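Local structure of fructokinase (Xylella fastidiosa Temecula1, 3LJS) at residues B[141-146]-B[181-186]; B[148-153]-B[188-193]; B[273-278]-B[293-298]. The protein probably phosphorylates fructose with ATP, as a fructokinase of the PfkB (ribokinase-like) carbohydrate kinase family. All blocks are in the same frame, centred on the assembly; numbering follows the deposited sequence.

In the fold
Contacts 1 and 2 join the same two helices, 143-158 and 181-189, at successive levels; their centres are about 11 Å apart and they touch through F150, whose ring meets R183 and K186. Contact 1 is partly buried and depends on one arginine laid over the first turn of a helix. Contact 2 lies deeper, its centre about 13 Å from that of the chain, and is made of apolar side chains, with a water that may bridge two backbone carbonyls, one bond weak. Contact 3 stands apart, about 30 Å from contact 1 and about 21 Å from contact 2 between centres. It links helices 262-275 and 289-305 near the surface through a single polar pair, burying 56 Å² against 157 and 195 Å².

Contact 1: B[141-146]-B[181-186]; sequences TDADIA and ASRLWK
D142, whose backbone lies against R183, accepts the amide of I145 on its carboxylate: I145 N is 2.8 Å from D142 OD2, the bond is fairly straight at 164°, and the oxygen is met on its syn side with the donor tilted from the carboxylate plane. This N-cap bond caps the first turn of helix 143-158, the turn that R183 covers. R183 reaches across from helix 181-189 with its chain extended from CG to NE, and accounts for 89 of the 157 Å² buried. Its guanidinium lies over the D142-A143 peptide, with D142 C 3.3 Å above the plane and offset toward the rim. R183 NH2 comes within 3.2 Å of A143 N, but both are donors, so the approach is packing and not a bond. Nearer the root of the side chain, R183 CD rests 3.9 Å from A146 CB. R183 NH1 passes T141 C at 3.5 Å and makes a weak hydrogen bond to M140 O. Any attraction to the D142 carboxylate would act at longer range, since R183 NH1 and D142 OD2 are 6.0 Å apart. The side chain of T141 is about 7 Å from that of R170, an ATP-binding residue. Both helices are beta-alpha-beta crossover connections of the ribokinase-like fold; R183 also packs on F150 of helix 143-158, while L184 and W185 pack against helix 198-207.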
loop_
_atom_site.group_PDB
_atom_site.type_symbol
_atom_site.label_atom_id
_atom_site.label_comp_id
_atom_site.label_asym_id
_atom_site.label_seq_id
_atom_site.Cartn_x
_atom_site.Cartn_y
_atom_site.Cartn_z
ATOM N N THR B 141 -0.554 -9.357 16.143
ATOM C CA THR B 141 -0.353 -10.167 14.943
ATOM C C THR B 141 1.029 -10.807 14.758
ATOM O O THR B 141 1.194 -11.690 13.918
ATOM C CB THR B 141 -0.742 -9.361 13.684
ATOM O OG1 THR B 141 -0.096 -8.085 13.709
ATOM C CG2 THR B 141 -2.246 -9.152 13.649
ATOM N N ASP B 142 2.021 -10.352 15.520
ATOM C CA ASP B 142 3.350 -10.957 15.477
ATOM C C ASP B 142 3.861 -10.976 16.917
ATOM O O ASP B 142 3.361 -10.228 17.763
ATOM C CB ASP B 142 4.294 -10.210 14.504
ATOM C CG ASP B 142 4.967 -8.992 15.112
ATOM O OD1 ASP B 142 5.312 -8.080 14.330
ATOM O OD2 ASP B 142 5.182 -8.940 16.340
ATOM N N ALA B 143 4.831 -11.843 17.198
ATOM C CA ALA B 143 5.373 -12.001 18.546
ATOM C C ALA B 143 5.848 -10.733 19.245
ATOM O O ALA B 143 5.545 -10.524 20.422
ATOM C CB ALA B 143 6.506 -13.034 18.532
ATOM N N ASP B 144 6.598 -9.898 18.535
ATOM C CA ASP B 144 7.127 -8.670 19.120
ATOM C C ASP B 144 6.062 -7.653 19.529
ATOM O O ASP B 144 6.064 -7.165 20.660
ATOM C CB ASP B 144 8.111 -8.005 18.153
ATOM C CG ASP B 144 9.406 -8.793 17.997
ATOM O OD1 ASP B 144 10.255 -8.372 17.187
ATOM O OD2 ASP B 144 9.580 -9.823 18.683
ATOM N N ILE B 145 5.155 -7.326 18.617
ATOM C CA ILE B 145 4.122 -6.353 18.932
ATOM C C ILE B 145 3.168 -6.895 20.005
ATOM O O ILE B 145 2.684 -6.145 20.855
ATOM C CB ILE B 145 3.350 -5.931 17.653
ATOM C CG1 ILE B 145 2.524 -4.674 17.938
ATOM C CG2 ILE B 145 2.472 -7.070 17.160
ATOM C CD1 ILE B 145 3.370 -3.454 18.299
ATOM N N ALA B 146 2.917 -8.200 19.988
ATOM C CA ALA B 146 2.040 -8.811 20.983
ATOM C C ALA B 146 2.607 -8.628 22.390
ATOM O O ALA B 146 1.881 -8.271 23.320
ATOM C CB ALA B 146 1.860 -10.295 20.686
ATOM N N ALA B 181 -4.917 -18.334 18.904
ATOM C CA ALA B 181 -5.585 -18.649 20.165
ATOM C C ALA B 181 -4.784 -18.282 21.413
ATOM O O ALA B 181 -5.295 -17.626 22.321
ATOM C CB ALA B 181 -5.949 -20.135 20.203
ATOM N N SER B 182 -3.529 -18.711 21.451
ATOM C CA SER B 182 -2.653 -18.452 22.586
ATOM C C SER B 182 -2.562 -16.978 22.996
ATOM O O SER B 182 -2.730 -16.638 24.170
ATOM C CB SER B 182 -1.254 -18.984 22.280
ATOM O OG SER B 182 -0.405 -18.802 23.394
ATOM N N ARG B 183 -2.287 -16.105 22.035
ATOM C CA ARG B 183 -2.171 -14.679 22.327
ATOM C C ARG B 183 -3.506 -14.064 22.721
ATOM O O ARG B 183 -3.570 -13.234 23.629
ATOM C CB ARG B 183 -1.598 -13.936 21.125
ATOM C CG ARG B 183 -0.140 -14.241 20.875
ATOM C CD ARG B 183 0.295 -13.663 19.557
ATOM N NE ARG B 183 1.610 -14.157 19.177
ATOM C CZ ARG B 183 2.103 -14.081 17.948
ATOM N NH1 ARG B 183 1.386 -13.527 16.979
ATOM N NH2 ARG B 183 3.310 -14.573 17.689
ATOM N N LEU B 184 -4.569 -14.468 22.038
ATOM C CA LEU B 184 -5.888 -13.944 22.344
ATOM C C LEU B 184 -6.254 -14.260 23.791
ATOM O O LEU B 184 -6.714 -13.382 24.519
ATOM C CB LEU B 184 -6.932 -14.527 21.386
ATOM C CG LEU B 184 -6.699 -14.179 19.909
ATOM C CD1 LEU B 184 -7.782 -14.811 19.042
ATOM C CD2 LEU B 184 -6.694 -12.663 19.738
ATOM N N TRP B 185 -6.046 -15.505 24.218
ATOM C CA TRP B 185 -6.365 -15.879 25.596
ATOM C C TRP B 185 -5.500 -15.118 26.596
ATOM O O TRP B 185 -5.970 -14.752 27.669
ATOM C CB TRP B 185 -6.193 -17.388 25.822
ATOM C CG TRP B 185 -7.375 -18.209 25.390
ATOM C CD1 TRP B 185 -7.410 -19.133 24.382
ATOM C CD2 TRP B 185 -8.695 -18.173 25.948
ATOM N NE1 TRP B 185 -8.671 -19.674 24.278
ATOM C CE2 TRP B 185 -9.478 -19.105 25.226
ATOM C CE3 TRP B 185 -9.291 -17.447 26.987
ATOM C CZ2 TRP B 185 -10.829 -19.327 25.512
ATOM C CZ3 TRP B 185 -10.638 -17.669 27.271
ATOM C CH2 TRP B 185 -11.390 -18.603 26.533
ATOM N N LYS B 186 -4.238 -14.885 26.252
ATOM C CA LYS B 186 -3.359 -14.158 27.156
ATOM C C LYS B 186 -3.845 -12.722 27.324
ATOM O O LYS B 186 -3.886 -12.194 28.439
ATOM C CB LYS B 186 -1.920 -14.154 26.642
ATOM C CG LYS B 186 -0.969 -13.434 27.582
ATOM C CD LYS B 186 0.479 -13.781 27.299
ATOM C CE LYS B 186 1.405 -13.136 28.324
ATOM N NZ LYS B 186 2.825 -13.539 28.108
#

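Contact 2: B[148-153]-B[188-193]; sequences VTFEGM and LSLADV
The backbones of 148-153 and 188-193 come closest at M153 and L190, whose CA atoms are 6.6 Å apart, where the middle of helix 143-158 passes the exit from helix 181-189. The arrangement belongs to the layered alpha/beta fold of the ribokinase-like kinases: strands 130-136, 162-166 and 193-197 are parallel neighbours in the large sheet, and the two helices are the connections of successive beta-alpha-beta crossovers. L190 carries the largest share of the contact, 80 of 195 Å²: one methyl, CD1, meets F150, and CB meets M153 SE. L190 CD1 lies 4.0 Å from F150 CB and 4.1 Å from F150 CD1, so the methyl touches CB and the adjoining ring atom, and the two side chains cross at about a right angle. M153 is a selenomethionine: its SE is 4.2 Å from L190 CB, and a bend at chi3 (96°) swings CE to 3.8 Å from A191 CB. Beneath this pair the sheet closes the packing, for V163 and F165 of strand 162-166 touch M153, and F165 also meets A191. Beyond A191, D192 forms a salt bridge with R223 and accepts from V163 N, which ties the start of strand 193-197 to its surroundings; K195, an ATP-binding residue (no ATP is bound in this chain), lies on that strand. At the polar margin one water lies 2.9 Å from both M153 O and L190 O; the bond to M153 O is weak, and the water cannot serve every acceptor around it, so the bridge is doubtful.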
loop_
_atom_site.group_PDB
_atom_site.type_symbol
_atom_site.label_atom_id
_atom_site.label_comp_id
_atom_site.label_asym_id
_atom_site.label_seq_id
_atom_site.Cartn_x
_atom_site.Cartn_y
_atom_site.Cartn_z
ATOM N N VAL B 148 4.607 -6.352 23.374
ATOM C CA VAL B 148 4.523 -4.929 23.698
ATOM C C VAL B 148 3.111 -4.616 24.220
ATOM O O VAL B 148 2.943 -3.874 25.194
ATOM C CB VAL B 148 4.822 -4.060 22.449
ATOM C CG1 VAL B 148 4.485 -2.603 22.726
ATOM C CG2 VAL B 148 6.306 -4.190 22.065
ATOM N N THR B 149 2.099 -5.199 23.580
ATOM C CA THR B 149 0.720 -4.973 24.000
ATOM C C THR B 149 0.499 -5.561 25.405
ATOM O O THR B 149 -0.096 -4.912 26.267
ATOM C CB THR B 149 -0.296 -5.602 22.997
ATOM O OG1 THR B 149 -0.041 -5.105 21.675
ATOM C CG2 THR B 149 -1.734 -5.239 23.379
ATOM N N PHE B 150 0.995 -6.772 25.646
ATOM C CA PHE B 150 0.822 -7.389 26.957
ATOM C C PHE B 150 1.506 -6.551 28.035
ATOM O O PHE B 150 0.939 -6.330 29.104
ATOM C CB PHE B 150 1.386 -8.814 26.976
ATOM C CG PHE B 150 0.764 -9.737 25.958
ATOM C CD1 PHE B 150 -0.605 -9.700 25.699
ATOM C CD2 PHE B 150 1.545 -10.676 25.287
ATOM C CE1 PHE B 150 -1.191 -10.586 24.787
ATOM C CE2 PHE B 150 0.971 -11.570 24.373
ATOM C CZ PHE B 150 -0.398 -11.524 24.124
ATOM N N GLU B 151 2.718 -6.077 27.747
ATOM C CA GLU B 151 3.469 -5.263 28.697
ATOM C C GLU B 151 2.716 -3.973 28.993
ATOM O O GLU B 151 2.698 -3.500 30.130
ATOM C CB GLU B 151 4.865 -4.950 28.144
ATOM C CG GLU B 151 5.772 -4.150 29.078
ATOM C CD GLU B 151 5.958 -4.792 30.459
ATOM O OE1 GLU B 151 5.831 -6.030 30.583
ATOM O OE2 GLU B 151 6.249 -4.050 31.425
ATOM N N GLY B 152 2.101 -3.401 27.962
ATOM C CA GLY B 152 1.330 -2.190 28.162
ATOM C C GLY B 152 0.150 -2.461 29.085
ATOM O O GLY B 152 -0.166 -1.651 29.961
HETATM N N MSE B 153 -0.507 -3.602 28.892
HETATM C CA MSE B 153 -1.646 -3.965 29.727
HETATM C C MSE B 153 -1.202 -4.213 31.168
HETATM O O MSE B 153 -1.901 -3.831 32.108
HETATM C CB MSE B 153 -2.339 -5.214 29.176
HETATM C CG MSE B 153 -2.957 -5.039 27.793
HETATM SE SE MSE B 153 -3.666 -6.715 27.078
HETATM C CE MSE B 153 -5.519 -6.526 27.584
ATOM N N LEU B 188 -6.834 -11.669 26.911
ATOM C CA LEU B 188 -8.089 -11.780 27.646
ATOM C C LEU B 188 -7.888 -11.946 29.148
ATOM O O LEU B 188 -8.690 -11.454 29.942
ATOM C CB LEU B 188 -8.908 -12.958 27.107
ATOM C CG LEU B 188 -9.528 -12.734 25.724
ATOM C CD1 LEU B 188 -10.045 -14.057 25.152
ATOM C CD2 LEU B 188 -10.661 -11.720 25.852
ATOM N N SER B 189 -6.822 -12.637 29.541
ATOM C CA SER B 189 -6.551 -12.857 30.959
ATOM C C SER B 189 -6.011 -11.605 31.650
ATOM O O SER B 189 -6.022 -11.516 32.874
ATOM C CB SER B 189 -5.535 -13.988 31.139
ATOM O OG SER B 189 -4.247 -13.568 30.720
ATOM N N LEU B 190 -5.543 -10.643 30.863
ATOM C CA LEU B 190 -4.972 -9.417 31.413
ATOM C C LEU B 190 -5.920 -8.223 31.441
ATOM O O LEU B 190 -5.555 -7.152 31.930
ATOM C CB LEU B 190 -3.726 -9.028 30.613
ATOM C CG LEU B 190 -2.529 -9.978 30.696
ATOM C CD1 LEU B 190 -1.482 -9.574 29.660
ATOM C CD2 LEU B 190 -1.942 -9.940 32.112
ATOM N N ALA B 191 -7.132 -8.404 30.935
ATOM C CA ALA B 191 -8.089 -7.305 30.872
ATOM C C ALA B 191 -9.179 -7.314 31.937
ATOM O O ALA B 191 -9.659 -8.365 32.334
ATOM C CB ALA B 191 -8.732 -7.268 29.480
ATOM N N ASP B 192 -9.554 -6.119 32.388
ATOM C CA ASP B 192 -10.615 -5.944 33.379
ATOM C C ASP B 192 -11.954 -5.938 32.643
ATOM O O ASP B 192 -12.956 -6.451 33.140
ATOM C CB ASP B 192 -10.455 -4.601 34.094
ATOM C CG ASP B 192 -9.156 -4.501 34.861
ATOM O OD1 ASP B 192 -9.059 -5.111 35.945
ATOM O OD2 ASP B 192 -8.232 -3.820 34.376
ATOM N N VAL B 193 -11.956 -5.333 31.457
ATOM C CA VAL B 193 -13.162 -5.226 30.635
ATOM C C VAL B 193 -12.896 -5.856 29.275
ATOM O O VAL B 193 -11.916 -5.519 28.610
ATOM C CB VAL B 193 -13.565 -3.749 30.438
ATOM C CG1 VAL B 193 -14.831 -3.654 29.597
ATOM C CG2 VAL B 193 -13.776 -3.087 31.801
HETATM O O HOH W 1 -3.059 -6.291 33.003
#

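Contact 3: B[273-278]-B[293-298]; sequences AQQFDD and VSTLRF
Q275 and T295 point in opposite directions, each reaching from its own helix toward the other, and they come alongside one another only at their polar ends. The backbones stay well separated, with the CA atoms of this pair 9.5 Å apart, so the length of the glutamine has to span the gap. It does so by leaving its helix with CG beside the backbone N and then running straight (chi2 -178°). The last torsion (chi3 -48°) turns the amide so that its oxygen is the nearer end: Q275 OE1 lies 3.1 Å from T295 OG1, and Q275 CD 4.1 Å from the same hydroxyl. On the threonine, OG1 stands beside the backbone N (chi1 -70°), on the side facing Q275, while the methyl CG2 takes the position anti to that nitrogen. T295 OG1 makes a weak hydrogen bond to S291 O, one turn back in its own helix. The contact buries 56 Å², shared almost equally between the two residues. In the PfkB fold these are helices of the C-terminal part of the chain: helix 262-275 starts directly after G261, an ATP-binding residue, and Q275 is at its far end, away from that site. T295 is buried, packing on T271, F272 and F285, and F298, one turn further on, packs on T271 and on helix 319-328. Q275, by contrast, is exposed and touches a neighbouring molecule in the crystal, which may influence its pose.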
loop_
_atom_site.group_PDB
_atom_site.type_symbol
_atom_site.label_atom_id
_atom_site.label_comp_id
_atom_site.label_asym_id
_atom_site.label_seq_id
_atom_site.Cartn_x
_atom_site.Cartn_y
_atom_site.Cartn_z
ATOM N N ALA B 273 -14.587 6.933 32.508
ATOM C CA ALA B 273 -13.648 7.961 32.932
ATOM C C ALA B 273 -14.338 9.139 33.606
ATOM O O ALA B 273 -13.771 9.757 34.505
ATOM C CB ALA B 273 -12.825 8.439 31.741
ATOM N N GLN B 274 -15.553 9.458 33.169
ATOM C CA GLN B 274 -16.304 10.560 33.763
ATOM C C GLN B 274 -16.845 10.195 35.150
ATOM O O GLN B 274 -16.790 10.997 36.081
ATOM C CB GLN B 274 -17.490 10.953 32.868
ATOM C CG GLN B 274 -17.132 11.613 31.538
ATOM C CD GLN B 274 -16.477 12.982 31.704
ATOM O OE1 GLN B 274 -16.961 13.827 32.458
ATOM N NE2 GLN B 274 -15.380 13.206 30.990
ATOM N N GLN B 275 -17.353 8.974 35.282
ATOM C CA GLN B 275 -17.959 8.521 36.530
ATOM C C GLN B 275 -17.074 7.868 37.592
ATOM O O GLN B 275 -17.386 7.951 38.780
ATOM C CB GLN B 275 -19.124 7.581 36.204
ATOM C CG GLN B 275 -20.141 8.188 35.249
ATOM C CD GLN B 275 -21.309 7.266 34.979
ATOM O OE1 GLN B 275 -21.125 6.085 34.676
ATOM N NE2 GLN B 275 -22.523 7.802 35.082
ATOM N N PHE B 276 -15.988 7.219 37.187
ATOM C CA PHE B 276 -15.118 6.552 38.159
ATOM C C PHE B 276 -14.059 7.469 38.772
ATOM O O PHE B 276 -13.386 8.210 38.057
ATOM C CB PHE B 276 -14.401 5.360 37.514
ATOM C CG PHE B 276 -15.320 4.313 36.939
ATOM C CD1 PHE B 276 -16.660 4.246 37.308
ATOM C CD2 PHE B 276 -14.825 3.361 36.048
ATOM C CE1 PHE B 276 -17.490 3.246 36.801
ATOM C CE2 PHE B 276 -15.646 2.357 35.537
ATOM C CZ PHE B 276 -16.979 2.298 35.913
ATOM N N ASP B 277 -13.905 7.417 40.096
ATOM C CA ASP B 277 -12.886 8.236 40.759
ATOM C C ASP B 277 -11.545 7.577 40.494
ATOM O O ASP B 277 -10.524 8.246 40.353
ATOM C CB ASP B 277 -13.085 8.290 42.280
ATOM C CG ASP B 277 -14.373 8.971 42.686
ATOM O OD1 ASP B 277 -14.772 9.949 42.018
ATOM O OD2 ASP B 277 -14.976 8.532 43.692
ATOM N N ASP B 278 -11.561 6.250 40.441
ATOM C CA ASP B 278 -10.357 5.471 40.209
ATOM C C ASP B 278 -10.705 4.098 39.642
ATOM O O ASP B 278 -11.878 3.769 39.445
ATOM C CB ASP B 278 -9.568 5.303 41.513
ATOM C CG ASP B 278 -10.433 4.796 42.666
ATOM O OD1 ASP B 278 -11.338 3.964 42.433
ATOM O OD2 ASP B 278 -10.192 5.222 43.816
ATOM N N VAL B 293 -26.604 -0.884 33.098
ATOM C CA VAL B 293 -27.592 -0.612 32.058
ATOM C C VAL B 293 -27.585 0.863 31.652
ATOM O O VAL B 293 -27.667 1.190 30.468
ATOM C CB VAL B 293 -29.015 -1.004 32.527
ATOM C CG1 VAL B 293 -30.051 -0.538 31.518
ATOM C CG2 VAL B 293 -29.100 -2.516 32.702
ATOM N N SER B 294 -27.489 1.754 32.629
ATOM C CA SER B 294 -27.471 3.183 32.338
ATOM C C SER B 294 -26.273 3.568 31.478
ATOM O O SER B 294 -26.407 4.286 30.489
ATOM C CB SER B 294 -27.441 3.993 33.635
ATOM O OG SER B 294 -27.221 5.364 33.354
ATOM N N THR B 295 -25.097 3.084 31.856
ATOM C CA THR B 295 -23.880 3.393 31.121
ATOM C C THR B 295 -23.827 2.768 29.734
ATOM O O THR B 295 -23.397 3.412 28.773
ATOM C CB THR B 295 -22.640 2.953 31.914
ATOM O OG1 THR B 295 -22.484 3.814 33.046
ATOM C CG2 THR B 295 -21.385 3.011 31.042
ATOM N N LEU B 296 -24.257 1.519 29.614
ATOM C CA LEU B 296 -24.227 0.879 28.310
ATOM C C LEU B 296 -25.279 1.473 27.375
ATOM O O LEU B 296 -25.134 1.401 26.156
ATOM C CB LEU B 296 -24.385 -0.637 28.454
ATOM C CG LEU B 296 -23.242 -1.239 29.288
ATOM C CD1 LEU B 296 -23.423 -2.744 29.400
ATOM C CD2 LEU B 296 -21.887 -0.904 28.645
ATOM N N ARG B 297 -26.339 2.059 27.933
ATOM C CA ARG B 297 -27.347 2.690 27.082
ATOM C C ARG B 297 -26.677 3.876 26.381
ATOM O O ARG B 297 -26.918 4.138 25.201
ATOM C CB ARG B 297 -28.537 3.205 27.898
ATOM C CG ARG B 297 -29.456 4.121 27.081
ATOM C CD ARG B 297 -30.604 4.705 27.901
ATOM N NE ARG B 297 -31.536 3.670 28.340
ATOM C CZ ARG B 297 -31.644 3.238 29.592
ATOM N NH1 ARG B 297 -30.881 3.752 30.551
ATOM N NH2 ARG B 297 -32.512 2.279 29.884
ATOM N N PHE B 298 -25.844 4.596 27.127
ATOM C CA PHE B 298 -25.117 5.740 26.580
ATOM C C PHE B 298 -24.210 5.253 25.450
ATOM O O PHE B 298 -24.182 5.830 24.361
ATOM C CB PHE B 298 -24.254 6.386 27.670
ATOM C CG PHE B 298 -23.477 7.581 27.203
ATOM C CD1 PHE B 298 -24.018 8.861 27.305
ATOM C CD2 PHE B 298 -22.207 7.430 26.642
ATOM C CE1 PHE B 298 -23.306 9.977 26.854
ATOM C CE2 PHE B 298 -21.485 8.537 26.188
ATOM C CZ PHE B 298 -22.033 9.815 26.291
#